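Local structure of cytochrome P450 (Bacillus megaterium, 5L92) at residues R44-V49 with H312-M317; A36-D41 with A303-K308. The protein binds heme and the steroid corticosterone, and probably acts as a monooxygenase that hydroxylates such substrates. All blocks are in the same frame, centred on the assembly; numbering follows the deposited sequence.

In the fold
Both contacts lie on the same side of the cytochrome P450 fold, their centres about 9 Å apart. Contact 1 is inside the mixed five-stranded sheet, where strand 46-49 runs parallel to strand 312-315. Contact 2 joins the outermost strand 38-41 of that sheet to strand 305-307 of a two-stranded hairpin. Along the chain the order is 36-41, 44-49, 303-308, 312-317, so the two contacts interleave. Each contact ties the N-terminal strands to chain some 260 residues later. Strands 38-41 and 46-49 are antiparallel neighbours, linked by backbone bonds such as D48 to Q39. Segment 312-317 continues from its strand to M317, which touches the heme.

Contact 1 (R44-V49 with H312-M317); sequences RQVWDV and HVVPWM
A parallel strand pair inside the mixed beta sheet of the P450 fold forms this contact: strand 46-49 beside strand 312-315, with axes 4.5 Å apart. W47 N bonds to H312 O (3.0 Å), and V314 N bonds to W47 O (2.8 Å). V49 N then bonds to V314 O, and W316 N to V49 O, which carries the ladder up to the N-cap residue W316. At the other end a water bridges Q45 O and H312 N.

W47, V313 and V49 share one face, where V49 CG2 meets V313 CG1 at 3.7 Å. D48 and V314 lie on the other. D48 CG stands anti to the carbonyl carbon (chi1 -69°), which brings the carboxylate alongside W316. W316 NE1 meets D48 OD1 at 3.1 Å, in the indole plane but from above the carboxylate plane. R44 NH1 donates to the syn lone pair of D48 OD1, close to the guanidinium plane, and R44 NH2 forms a salt bridge with D48 OD2. An alanine here would probably leave the R44 guanidinium without its charge partner and the indole N-H without its acceptor. On the same face V314 CG2 packs on V46 CB, and V314 CG1 sits over one face of the W316 indole, toward its rim.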
loop_
_atom_site.group_PDB
_atom_site.type_symbol
_atom_site.label_atom_id
_atom_site.label_comp_id
_atom_site.label_asym_id
_atom_site.label_seq_id
_atom_site.Cartn_x
_atom_site.Cartn_y
_atom_site.Cartn_z
ATOM N N ARG A 44 -13.888 10.932 15.542
ATOM C CA ARG A 44 -12.575 10.338 15.308
ATOM C C ARG A 44 -11.427 11.205 15.795
ATOM O O ARG A 44 -10.279 10.741 15.783
ATOM C CB ARG A 44 -12.397 10.020 13.819
ATOM C CG ARG A 44 -13.146 8.787 13.370
ATOM C CD ARG A 44 -13.036 8.593 11.850
ATOM N NE ARG A 44 -13.673 9.729 11.158
ATOM C CZ ARG A 44 -13.032 10.602 10.380
ATOM N NH1 ARG A 44 -11.730 10.466 10.094
ATOM N NH2 ARG A 44 -13.718 11.588 9.832
ATOM N N GLN A 45 -11.680 12.438 16.246
ATOM C CA GLN A 45 -10.608 13.225 16.881
ATOM C C GLN A 45 -9.460 13.519 15.897
ATOM O O GLN A 45 -8.280 13.392 16.221
ATOM C CB GLN A 45 -10.088 12.489 18.127
ATOM C CG GLN A 45 -11.112 12.284 19.211
ATOM C CD GLN A 45 -11.288 13.527 20.061
ATOM O OE1 GLN A 45 -10.395 13.891 20.798
ATOM N NE2 GLN A 45 -12.433 14.206 19.922
ATOM N N VAL A 46 -9.811 13.909 14.672
ATOM C CA VAL A 46 -8.824 14.214 13.642
ATOM C C VAL A 46 -9.339 15.362 12.781
ATOM O O VAL A 46 -10.546 15.598 12.672
ATOM C CB VAL A 46 -8.490 12.983 12.733
ATOM C CG1 VAL A 46 -7.878 11.834 13.525
ATOM C CG2 VAL A 46 -9.717 12.504 11.976
ATOM N N TRP A 47 -8.407 16.063 12.149
ATOM C CA TRP A 47 -8.697 16.941 11.025
ATOM C C TRP A 47 -8.628 16.132 9.737
ATOM O O TRP A 47 -7.550 15.694 9.349
ATOM C CB TRP A 47 -7.686 18.078 10.915
ATOM C CG TRP A 47 -7.730 19.055 11.962
ATOM C CD1 TRP A 47 -6.995 19.060 13.092
ATOM C CD2 TRP A 47 -8.550 20.213 12.002
ATOM N NE1 TRP A 47 -7.275 20.166 13.830
ATOM C CE2 TRP A 47 -8.249 20.886 13.193
ATOM C CE3 TRP A 47 -9.503 20.756 11.137
ATOM C CZ2 TRP A 47 -8.868 22.076 13.561
ATOM C CZ3 TRP A 47 -10.128 21.947 11.502
ATOM C CH2 TRP A 47 -9.801 22.595 12.708
ATOM N N ASP A 48 -9.768 15.955 9.087
ATOM C CA ASP A 48 -9.830 15.405 7.743
ATOM C C ASP A 48 -9.471 16.468 6.705
ATOM O O ASP A 48 -9.840 17.638 6.844
ATOM C CB ASP A 48 -11.230 14.878 7.478
ATOM C CG ASP A 48 -11.554 13.661 8.295
ATOM O OD1 ASP A 48 -10.678 12.801 8.507
ATOM O OD2 ASP A 48 -12.712 13.555 8.718
ATOM N N VAL A 49 -8.719 16.060 5.681
ATOM C CA VAL A 49 -8.319 16.936 4.568
ATOM C C VAL A 49 -8.678 16.236 3.251
ATOM O O VAL A 49 -8.090 15.199 2.905
ATOM C CB VAL A 49 -6.830 17.266 4.638
ATOM C CG1 VAL A 49 -6.387 18.102 3.458
ATOM C CG2 VAL A 49 -6.525 17.991 5.963
ATOM N N HIS A 312 -4.051 15.435 15.391
ATOM C CA HIS A 312 -3.848 14.526 14.267
ATOM C C HIS A 312 -4.571 15.025 13.010
ATOM O O HIS A 312 -5.630 15.646 13.092
ATOM C CB HIS A 312 -4.354 13.119 14.609
ATOM C CG HIS A 312 -3.634 12.465 15.746
ATOM N ND1 HIS A 312 -2.700 13.119 16.518
ATOM C CD2 HIS A 312 -3.738 11.217 16.263
ATOM C CE1 HIS A 312 -2.259 12.305 17.461
ATOM N NE2 HIS A 312 -2.867 11.141 17.322
ATOM N N VAL A 313 -4.006 14.702 11.841
ATOM C CA VAL A 313 -4.519 15.110 10.537
ATOM C C VAL A 313 -4.586 13.872 9.651
ATOM O O VAL A 313 -3.675 13.043 9.675
ATOM C CB VAL A 313 -3.629 16.204 9.881
ATOM C CG1 VAL A 313 -4.194 16.682 8.552
ATOM C CG2 VAL A 313 -3.457 17.343 10.796
ATOM N N VAL A 314 -5.655 13.743 8.881
ATOM C CA VAL A 314 -5.825 12.609 7.969
ATOM C C VAL A 314 -6.009 13.163 6.562
ATOM O O VAL A 314 -7.068 13.630 6.176
ATOM C CB VAL A 314 -7.033 11.737 8.392
ATOM C CG1 VAL A 314 -7.230 10.555 7.426
ATOM C CG2 VAL A 314 -6.829 11.217 9.812
ATOM N N PRO A 315 -4.921 13.214 5.768
ATOM C CA PRO A 315 -5.079 13.562 4.353
ATOM C C PRO A 315 -5.594 12.370 3.552
ATOM O O PRO A 315 -5.036 11.273 3.599
ATOM C CB PRO A 315 -3.664 13.976 3.935
ATOM C CG PRO A 315 -2.757 13.238 4.885
ATOM C CD PRO A 315 -3.511 13.242 6.194
ATOM N N TRP A 316 -6.678 12.599 2.827
ATOM C CA TRP A 316 -7.361 11.556 2.078
ATOM C C TRP A 316 -6.926 11.606 0.613
ATOM O O TRP A 316 -7.568 12.248 -0.220
ATOM C CB TRP A 316 -8.866 11.730 2.206
ATOM C CG TRP A 316 -9.410 11.404 3.609
ATOM C CD1 TRP A 316 -9.539 12.261 4.658
ATOM C CD2 TRP A 316 -9.888 10.138 4.072
ATOM N NE1 TRP A 316 -10.082 11.615 5.743
ATOM C CE2 TRP A 316 -10.305 10.305 5.410
ATOM C CE3 TRP A 316 -10.040 8.889 3.473
ATOM C CZ2 TRP A 316 -10.847 9.261 6.166
ATOM C CZ3 TRP A 316 -10.557 7.841 4.220
ATOM C CH2 TRP A 316 -10.958 8.033 5.564
ATOM N N MET A 317 -5.902 10.831 0.264
ATOM C CA MET A 317 -5.510 10.807 -1.142
ATOM C C MET A 317 -6.657 10.305 -2.018
ATOM O O MET A 317 -6.857 10.816 -3.123
ATOM C CB MET A 317 -4.262 9.960 -1.352
ATOM C CG MET A 317 -3.038 10.554 -0.646
ATOM S SD MET A 317 -2.797 9.744 0.939
ATOM C CE MET A 317 -2.104 8.241 0.290
HETATM O O HOH W 1 -6.145 15.010 17.278
#

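Contact 2 (A36-D41 with A303-K308)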
loop_
_atom_site.group_PDB
_atom_site.type_symbol
_atom_site.label_atom_id
_atom_site.label_comp_id
_atom_site.label_asym_id
_atom_site.label_seq_id
_atom_site.Cartn_x
_atom_site.Cartn_y
_atom_site.Cartn_z
ATOM N N ALA A 36 -16.633 21.612 3.012
ATOM C CA ALA A 36 -15.590 21.966 3.971
ATOM C C ALA A 36 -14.479 20.921 3.858
ATOM O O ALA A 36 -14.458 19.926 4.595
ATOM C CB ALA A 36 -16.143 22.025 5.398
ATOM N N PRO A 37 -13.531 21.120 2.939
ATOM C CA PRO A 37 -12.517 20.093 2.697
ATOM C C PRO A 37 -11.522 19.910 3.844
ATOM O O PRO A 37 -10.782 18.928 3.833
ATOM C CB PRO A 37 -11.818 20.597 1.432
ATOM C CG PRO A 37 -11.983 22.091 1.513
ATOM C CD PRO A 37 -13.384 22.254 2.007
ATOM N N VAL A 38 -11.461 20.829 4.800
ATOM C CA VAL A 38 -10.649 20.681 6.009
ATOM C C VAL A 38 -11.610 20.762 7.172
ATOM O O VAL A 38 -12.231 21.804 7.381
ATOM C CB VAL A 38 -9.564 21.757 6.118
ATOM C CG1 VAL A 38 -8.887 21.760 7.516
ATOM C CG2 VAL A 38 -8.539 21.556 5.020
ATOM N N GLN A 39 -11.754 19.683 7.937
ATOM C CA GLN A 39 -12.688 19.793 9.044
ATOM C C GLN A 39 -12.384 18.822 10.165
ATOM O O GLN A 39 -11.896 17.702 9.954
ATOM C CB GLN A 39 -14.143 19.647 8.576
ATOM C CG GLN A 39 -14.683 18.284 8.243
ATOM C CD GLN A 39 -16.142 18.389 7.749
ATOM O OE1 GLN A 39 -16.438 18.230 6.553
ATOM N NE2 GLN A 39 -17.045 18.715 8.665
ATOM N N TRP A 40 -12.618 19.323 11.376
ATOM C CA TRP A 40 -12.392 18.549 12.579
ATOM C C TRP A 40 -13.552 17.587 12.753
ATOM O O TRP A 40 -14.725 17.992 12.727
ATOM C CB TRP A 40 -12.262 19.465 13.789
ATOM C CG TRP A 40 -12.124 18.736 15.106
ATOM C CD1 TRP A 40 -13.080 18.589 16.079
ATOM C CD2 TRP A 40 -10.956 18.088 15.598
ATOM N NE1 TRP A 40 -12.573 17.883 17.138
ATOM C CE2 TRP A 40 -11.271 17.564 16.877
ATOM C CE3 TRP A 40 -9.675 17.891 15.087
ATOM C CZ2 TRP A 40 -10.355 16.854 17.647
ATOM C CZ3 TRP A 40 -8.743 17.162 15.876
ATOM C CH2 TRP A 40 -9.095 16.669 17.132
ATOM N N ASP A 41 -13.223 16.314 12.898
ATOM C CA ASP A 41 -14.208 15.290 13.203
ATOM C C ASP A 41 -14.153 14.968 14.686
ATOM O O ASP A 41 -13.165 14.406 15.176
ATOM C CB ASP A 41 -13.999 14.011 12.404
ATOM C CG ASP A 41 -15.199 13.128 12.493
ATOM O OD1 ASP A 41 -16.252 13.537 11.944
ATOM O OD2 ASP A 41 -15.126 12.102 13.183
ATOM N N ALA A 303 -6.106 25.924 4.774
ATOM C CA ALA A 303 -7.386 26.333 4.167
ATOM C C ALA A 303 -8.265 27.117 5.151
ATOM O O ALA A 303 -9.480 26.909 5.257
ATOM C CB ALA A 303 -8.131 25.112 3.626
ATOM N N GLY A 304 -7.642 28.025 5.896
ATOM C CA GLY A 304 -8.404 28.911 6.762
ATOM C C GLY A 304 -8.835 28.318 8.085
ATOM O O GLY A 304 -9.514 29.004 8.860
ATOM N N LYS A 305 -8.458 27.077 8.370
ATOM C CA LYS A 305 -8.716 26.426 9.638
ATOM C C LYS A 305 -7.447 26.437 10.476
ATOM O O LYS A 305 -6.344 26.403 9.948
ATOM C CB LYS A 305 -9.187 24.992 9.410
ATOM C CG LYS A 305 -10.558 24.884 8.732
ATOM C CD LYS A 305 -11.677 25.208 9.726
ATOM C CE LYS A 305 -13.039 25.199 9.039
ATOM N NZ LYS A 305 -13.594 23.820 8.983
ATOM N N LYS A 306 -7.607 26.461 11.784
ATOM C CA LYS A 306 -6.485 26.683 12.690
ATOM C C LYS A 306 -6.184 25.376 13.415
ATOM O O LYS A 306 -6.819 25.043 14.415
ATOM C CB LYS A 306 -6.803 27.822 13.654
ATOM C CG LYS A 306 -7.012 29.145 12.922
ATOM C CD LYS A 306 -7.506 30.228 13.846
ATOM C CE LYS A 306 -6.386 30.713 14.758
ATOM N NZ LYS A 306 -6.881 31.453 15.964
ATOM N N LEU A 307 -5.198 24.648 12.913
ATOM C CA LEU A 307 -4.823 23.378 13.499
ATOM C C LEU A 307 -3.850 23.655 14.642
ATOM O O LEU A 307 -3.027 24.561 14.552
ATOM C CB LEU A 307 -4.215 22.475 12.426
ATOM C CG LEU A 307 -5.192 21.869 11.394
ATOM C CD1 LEU A 307 -6.023 22.870 10.632
ATOM C CD2 LEU A 307 -4.456 21.072 10.383
ATOM N N LYS A 308 -3.990 22.922 15.741
ATOM C CA LYS A 308 -3.181 23.148 16.931
ATOM C C LYS A 308 -2.114 22.071 17.073
ATOM O O LYS A 308 -2.337 20.900 16.729
ATOM C CB LYS A 308 -4.021 23.154 18.215
ATOM C CG LYS A 308 -5.206 24.059 18.169
ATOM C CD LYS A 308 -4.789 25.500 17.911
ATOM C CE LYS A 308 -5.960 26.428 18.115
ATOM N NZ LYS A 308 -6.386 26.328 19.548
HETATM O O HOH W 2 -13.826 21.854 11.552
#
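V38 and K305 carry this contact between the edge strand 38-41 of the mixed sheet and strand 305-307 of a beta hairpin. The strand axes come no closer than 8.3 Å and are turned 53° to each other. No backbone ladder joins them, so side chains bridge the gap.

The tight part centres on V38, which is buried. Its two methyls divide the work. V38 CG1 stands anti to the backbone N (chi1 169°) and packs against K305 CG at 3.7 Å. V38 CG2 meets A303 CB at 3.8 Å, at the turn before the strand, where A303 forms the exposed rim of the apolar part. L307 CD1 approaches V38 CG1 more loosely, at 4.4 Å. L302 of the hairpin and W47 of the neighbouring sheet strand also touch V38, so it sits where the hairpin packs on the sheet edge.

The outer side is looser and more polar. The K305 chain runs past V38 in the opposite direction and bends at chi2 and chi4. These bends turn its ammonium back onto strand 38-41. K305 NZ donates to V38 O at 2.9 Å, in the carbonyl plane. A water accepts from both W40 N and, at 3.2 Å, K305 NZ. Q39 passes near the ammonium with its CA and CB alone. K305 is partly exposed.

K305 thus serves both sides. Its methylenes extend the apolar patch on V38, while its charged end takes up a carbonyl of the edge strand and, through water, reaches an amide further along it. The link therefore rests on main-chain polarity together with the lysine's apolar stem.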